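Local structure of caprin-1 (Homo sapiens, 4WBE) at residues A[23-28]-A[57-62]; A[82-85]-A[89-92]. The protein binds mRNAs and regulates their transport, translation and/or stability, and is essential for forming cytoplasmic stress granules. All coordinates share one frame; numbering follows the deposited sequence.

Contact 1. Residues A[23-28]-A[57-62]; sequences YVLDKL and EFYKLV
L25 reaches from helix 2-27 into the side of helix 49-62 and meets three side chains there. Its CB, directed at the opposing segment, lies 3.8 Å from CD1 of the Y59 ring. A chi1 of -69° sets CG anti to the carbonyl carbon, and the extended chi2 of 177° then carries CD1 out to V62 and F58. At the tip, CD1 is 3.9 Å from V62 CG2, the two side chains crossing at about a right angle. The same methyl approaches the F58 ring at its edge, near the ring plane, with L25 CD1 4.5 Å from F58 CD2. F58 and V62 sit four residues apart on one helical face, and L25 CD1 touches both, while Y59 flanks the base of the leucine.

The contact is apolar at its centre and becomes polar toward Y59. A water lies 2.7 Å from Y59 OH and donates a hydrogen bond to D26 OD2 (water O to OD2 2.9 Å), so the phenol tip is linked to helix 2-27 through solvent. Behind this layer F58 packs on Y99 and L102 of helix 99-111, while V24 meets L72 of the second subunit. The axes of segments 23-27 and 57-62 approach to 10.6 Å, their directions 123° apart: this is the steeply crossed, leucine-centred helix-helix packing of an all-helical core, here inside the caprin-1 dimerization domain.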
loop_
_atom_site.group_PDB
_atom_site.type_symbol
_atom_site.label_atom_id
_atom_site.label_comp_id
_atom_site.label_asym_id
_atom_site.label_seq_id
_atom_site.Cartn_x
_atom_site.Cartn_y
_atom_site.Cartn_z
ATOM N N TYR A 23 4.889 5.331 -2.674
ATOM C CA TYR A 23 5.417 6.671 -2.489
ATOM C C TYR A 23 6.008 7.210 -3.791
ATOM O O TYR A 23 5.685 8.324 -4.222
ATOM C CB TYR A 23 6.462 6.697 -1.367
ATOM C CG TYR A 23 7.092 8.058 -1.200
ATOM C CD1 TYR A 23 6.460 9.046 -0.460
ATOM C CD2 TYR A 23 8.316 8.355 -1.782
ATOM C CE1 TYR A 23 7.027 10.302 -0.311
ATOM C CE2 TYR A 23 8.891 9.599 -1.636
ATOM C CZ TYR A 23 8.244 10.567 -0.902
ATOM O OH TYR A 23 8.823 11.808 -0.760
ATOM N N VAL A 24 6.889 6.423 -4.403
ATOM C CA VAL A 24 7.524 6.815 -5.661
ATOM C C VAL A 24 6.502 7.044 -6.776
ATOM O O VAL A 24 6.556 8.062 -7.465
ATOM C CB VAL A 24 8.592 5.786 -6.104
ATOM C CG1 VAL A 24 9.072 6.079 -7.515
ATOM C CG2 VAL A 24 9.758 5.782 -5.117
ATOM N N LEU A 25 5.579 6.101 -6.959
ATOM C CA LEU A 25 4.567 6.230 -8.009
ATOM C C LEU A 25 3.732 7.496 -7.831
ATOM O O LEU A 25 3.375 8.152 -8.806
ATOM C CB LEU A 25 3.647 5.000 -8.044
ATOM C CG LEU A 25 4.276 3.689 -8.521
ATOM C CD1 LEU A 25 3.285 2.528 -8.431
ATOM C CD2 LEU A 25 4.814 3.827 -9.931
ATOM N N ASP A 26 3.433 7.838 -6.581
ATOM C CA ASP A 26 2.704 9.063 -6.282
ATOM C C ASP A 26 3.520 10.298 -6.668
ATOM O O ASP A 26 2.985 11.263 -7.218
ATOM C CB ASP A 26 2.331 9.118 -4.800
ATOM C CG ASP A 26 1.538 10.359 -4.442
ATOM O OD1 ASP A 26 2.112 11.287 -3.832
ATOM O OD2 ASP A 26 0.339 10.413 -4.790
ATOM N N LYS A 27 4.815 10.272 -6.371
ATOM C CA LYS A 27 5.677 11.405 -6.701
ATOM C C LYS A 27 5.898 11.578 -8.198
ATOM O O LYS A 27 6.190 12.681 -8.662
ATOM C CB LYS A 27 7.010 11.297 -5.964
ATOM C CG LYS A 27 6.873 11.432 -4.456
ATOM C CD LYS A 27 6.218 12.771 -4.126
ATOM C CE LYS A 27 6.501 13.211 -2.695
ATOM N NZ LYS A 27 6.298 14.681 -2.530
ATOM N N LEU A 28 5.715 10.499 -8.952
ATOM C CA LEU A 28 5.844 10.544 -10.406
ATOM C C LEU A 28 4.727 11.351 -11.059
ATOM O O LEU A 28 4.735 11.555 -12.272
ATOM C CB LEU A 28 5.888 9.131 -10.988
ATOM C CG LEU A 28 7.199 8.381 -10.773
ATOM C CD1 LEU A 28 7.201 7.080 -11.544
ATOM C CD2 LEU A 28 8.340 9.260 -11.227
ATOM N N GLU A 57 1.461 3.687 -16.785
ATOM C CA GLU A 57 0.516 2.611 -17.069
ATOM C C GLU A 57 0.398 1.639 -15.901
ATOM O O GLU A 57 -0.702 1.218 -15.555
ATOM C CB GLU A 57 0.881 1.879 -18.362
ATOM C CG GLU A 57 0.683 2.733 -19.600
ATOM C CD GLU A 57 -0.762 3.191 -19.722
ATOM O OE1 GLU A 57 -1.662 2.329 -19.640
ATOM O OE2 GLU A 57 -1.002 4.406 -19.888
ATOM N N PHE A 58 1.533 1.281 -15.305
ATOM C CA PHE A 58 1.526 0.382 -14.159
ATOM C C PHE A 58 0.804 1.021 -12.980
ATOM O O PHE A 58 0.080 0.339 -12.241
ATOM C CB PHE A 58 2.947 -0.005 -13.749
ATOM C CG PHE A 58 2.998 -1.101 -12.715
ATOM C CD1 PHE A 58 2.760 -2.421 -13.072
ATOM C CD2 PHE A 58 3.271 -0.807 -11.386
ATOM C CE1 PHE A 58 2.801 -3.437 -12.123
ATOM C CE2 PHE A 58 3.316 -1.817 -10.428
ATOM C CZ PHE A 58 3.081 -3.130 -10.796
ATOM N N TYR A 59 1.008 2.328 -12.816
ATOM C CA TYR A 59 0.360 3.088 -11.754
ATOM C C TYR A 59 -1.155 2.913 -11.785
ATOM O O TYR A 59 -1.784 2.719 -10.748
ATOM C CB TYR A 59 0.674 4.577 -11.923
ATOM C CG TYR A 59 -0.012 5.466 -10.907
ATOM C CD1 TYR A 59 0.178 5.288 -9.544
ATOM C CD2 TYR A 59 -0.916 6.443 -11.323
ATOM C CE1 TYR A 59 -0.468 6.101 -8.616
ATOM C CE2 TYR A 59 -1.575 7.252 -10.410
ATOM C CZ TYR A 59 -1.348 7.074 -9.058
ATOM O OH TYR A 59 -2.004 7.878 -8.153
ATOM N N LYS A 60 -1.729 2.974 -12.984
ATOM C CA LYS A 60 -3.166 2.796 -13.172
ATOM C C LYS A 60 -3.632 1.410 -12.716
ATOM O O LYS A 60 -4.731 1.256 -12.190
ATOM C CB LYS A 60 -3.544 3.044 -14.642
ATOM C CG LYS A 60 -3.132 4.416 -15.150
ATOM C CD LYS A 60 -3.901 4.821 -16.412
ATOM C CE LYS A 60 -3.568 3.921 -17.585
ATOM N NZ LYS A 60 -3.974 4.513 -18.889
ATOM N N LEU A 61 -2.788 0.404 -12.929
ATOM C CA LEU A 61 -3.126 -0.976 -12.588
ATOM C C LEU A 61 -3.111 -1.257 -11.093
ATOM O O LEU A 61 -3.905 -2.055 -10.598
ATOM C CB LEU A 61 -2.166 -1.933 -13.288
ATOM C CG LEU A 61 -2.188 -1.848 -14.816
ATOM C CD1 LEU A 61 -1.231 -2.865 -15.397
ATOM C CD2 LEU A 61 -3.611 -2.068 -15.339
ATOM N N VAL A 62 -2.203 -0.616 -10.370
ATOM C CA VAL A 62 -2.068 -0.908 -8.952
ATOM C C VAL A 62 -2.753 0.119 -8.061
ATOM O O VAL A 62 -2.944 -0.124 -6.868
ATOM C CB VAL A 62 -0.597 -1.125 -8.536
ATOM C CG1 VAL A 62 -0.030 -2.315 -9.276
ATOM C CG2 VAL A 62 0.234 0.122 -8.812
HETATM O O HOH W 1 -0.829 7.924 -5.778
#

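Contact 2. Residues A[82-85]-A[89-92]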
loop_
_atom_site.group_PDB
_atom_site.type_symbol
_atom_site.label_atom_id
_atom_site.label_comp_id
_atom_site.label_asym_id
_atom_site.label_seq_id
_atom_site.Cartn_x
_atom_site.Cartn_y
_atom_site.Cartn_z
ATOM N N HIS A 82 -0.804 -7.723 -9.608
ATOM C CA HIS A 82 0.156 -6.876 -10.312
ATOM C C HIS A 82 1.341 -6.511 -9.413
ATOM O O HIS A 82 2.495 -6.587 -9.831
ATOM C CB HIS A 82 -0.518 -5.591 -10.782
ATOM C CG HIS A 82 -1.474 -5.786 -11.914
ATOM N ND1 HIS A 82 -1.143 -6.485 -13.058
ATOM C CD2 HIS A 82 -2.754 -5.378 -12.082
ATOM C CE1 HIS A 82 -2.179 -6.496 -13.876
ATOM N NE2 HIS A 82 -3.167 -5.830 -13.312
ATOM N N LEU A 83 1.044 -6.106 -8.181
ATOM C CA LEU A 83 2.082 -5.754 -7.224
ATOM C C LEU A 83 2.973 -6.946 -6.908
ATOM O O LEU A 83 4.199 -6.829 -6.881
ATOM C CB LEU A 83 1.450 -5.235 -5.932
ATOM C CG LEU A 83 0.945 -3.795 -5.981
ATOM C CD1 LEU A 83 0.224 -3.445 -4.694
ATOM C CD2 LEU A 83 2.103 -2.842 -6.229
ATOM N N TRP A 84 2.350 -8.090 -6.653
ATOM C CA TRP A 84 3.096 -9.300 -6.319
ATOM C C TRP A 84 3.998 -9.732 -7.472
ATOM O O TRP A 84 5.166 -10.087 -7.265
ATOM C CB TRP A 84 2.152 -10.443 -5.929
ATOM C CG TRP A 84 2.886 -11.612 -5.353
ATOM C CD1 TRP A 84 3.267 -11.780 -4.047
ATOM C CD2 TRP A 84 3.348 -12.766 -6.056
ATOM N NE1 TRP A 84 3.932 -12.972 -3.900
ATOM C CE2 TRP A 84 3.998 -13.596 -5.119
ATOM C CE3 TRP A 84 3.271 -13.185 -7.386
ATOM C CZ2 TRP A 84 4.566 -14.818 -5.472
ATOM C CZ3 TRP A 84 3.836 -14.394 -7.734
ATOM C CH2 TRP A 84 4.476 -15.198 -6.783
ATOM N N ASP A 85 3.443 -9.721 -8.680
ATOM C CA ASP A 85 4.204 -10.071 -9.872
ATOM C C ASP A 85 5.403 -9.140 -10.087
ATOM O O ASP A 85 6.471 -9.587 -10.510
ATOM C CB ASP A 85 3.307 -10.043 -11.111
ATOM C CG ASP A 85 2.360 -11.231 -11.179
ATOM O OD1 ASP A 85 2.597 -12.208 -10.452
ATOM O OD2 ASP A 85 1.388 -11.186 -11.966
ATOM N N GLY A 89 9.311 -9.986 -10.052
ATOM C CA GLY A 89 9.943 -9.724 -11.331
ATOM C C GLY A 89 9.613 -10.809 -12.338
ATOM O O GLY A 89 10.492 -11.314 -13.037
ATOM N N LYS A 90 8.336 -11.163 -12.424
ATOM C CA LYS A 90 7.926 -12.279 -13.269
ATOM C C LYS A 90 8.104 -12.023 -14.756
ATOM O O LYS A 90 7.912 -10.900 -15.230
ATOM C CB LYS A 90 6.462 -12.648 -13.009
ATOM C CG LYS A 90 6.134 -13.037 -11.581
ATOM C CD LYS A 90 6.783 -14.372 -11.262
ATOM C CE LYS A 90 5.911 -15.224 -10.358
ATOM N NZ LYS A 90 4.773 -15.849 -11.112
ATOM N N GLU A 91 8.455 -13.082 -15.483
ATOM C CA GLU A 91 8.468 -13.057 -16.940
ATOM C C GLU A 91 7.048 -13.246 -17.448
ATOM O O GLU A 91 6.745 -14.220 -18.131
ATOM C CB GLU A 91 9.377 -14.147 -17.514
ATOM C CG GLU A 91 10.860 -13.806 -17.537
ATOM C CD GLU A 91 11.234 -12.914 -18.719
ATOM O OE1 GLU A 91 12.443 -12.682 -18.934
ATOM O OE2 GLU A 91 10.326 -12.460 -19.449
ATOM N N LYS A 92 6.176 -12.320 -17.069
ATOM C CA LYS A 92 4.788 -12.316 -17.513
ATOM C C LYS A 92 4.434 -10.966 -18.124
ATOM O O LYS A 92 4.995 -9.942 -17.737
ATOM C CB LYS A 92 3.850 -12.678 -16.359
ATOM C CG LYS A 92 4.011 -14.116 -15.867
ATOM C CD LYS A 92 3.130 -14.396 -14.648
ATOM C CE LYS A 92 3.242 -15.848 -14.194
ATOM N NZ LYS A 92 2.415 -16.119 -12.979
#
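A Schellman motif ends helix 77-88, and the contact between W84, D85 and K90 is built on it. G89 leaves helical geometry with phi 59°, a positive value that favours glycine, and turns the chain back over the last turn. K90 N then donates to D85 O at 3.1 Å, nearly straight at 169°, with the donor tilted 18° from the carbonyl plane. CB of K90 is directed toward the helix, and CG lies 3.6 Å from D85 O and 3.8 Å from D85 OD1.

Bends at chi2, chi3 and chi4 curl the lysine so that its end reaches W84, where CE comes 3.4 Å from CZ3 of the indole. With CG anti to the backbone N, the indole of W84 swings out beside the end of K90. At this C-terminal cap of helix 77-88, within the dimerization domain, D85 OD1, the same oxygen that approaches K90 CG, lies in plane at the edge of the indole. K90 NZ stays 4.3 Å from D85 OD1, beyond a salt bridge, although the carboxylate probably helps offset the charges of K90 and K92. D85 and K92 both pack on Y99 of helix 99-111, and W84 touches Q12 of the second subunit. E91, between the two lysines, is the centre of an inverse gamma turn that leads the chain toward strand 93-94.

From the N terminus, helix 2-27 runs to its end at contact 1, where helix 49-62 returns across it and closes a loop of 28 residues that includes helix 31-39. The chain then passes through helix 72-75 into helix 77-88, and contact 2 closes over three residues of that helix's own last turn. The two closures follow in series, neither enclosing the other. They lie about 15 Å apart, centre to centre, yet the segments touch: L61 and V62 pack on H82, and V62 also on L83. Helix 49-62 thus joins helix 2-27 to helix 77-88, and both contacts reach the second subunit.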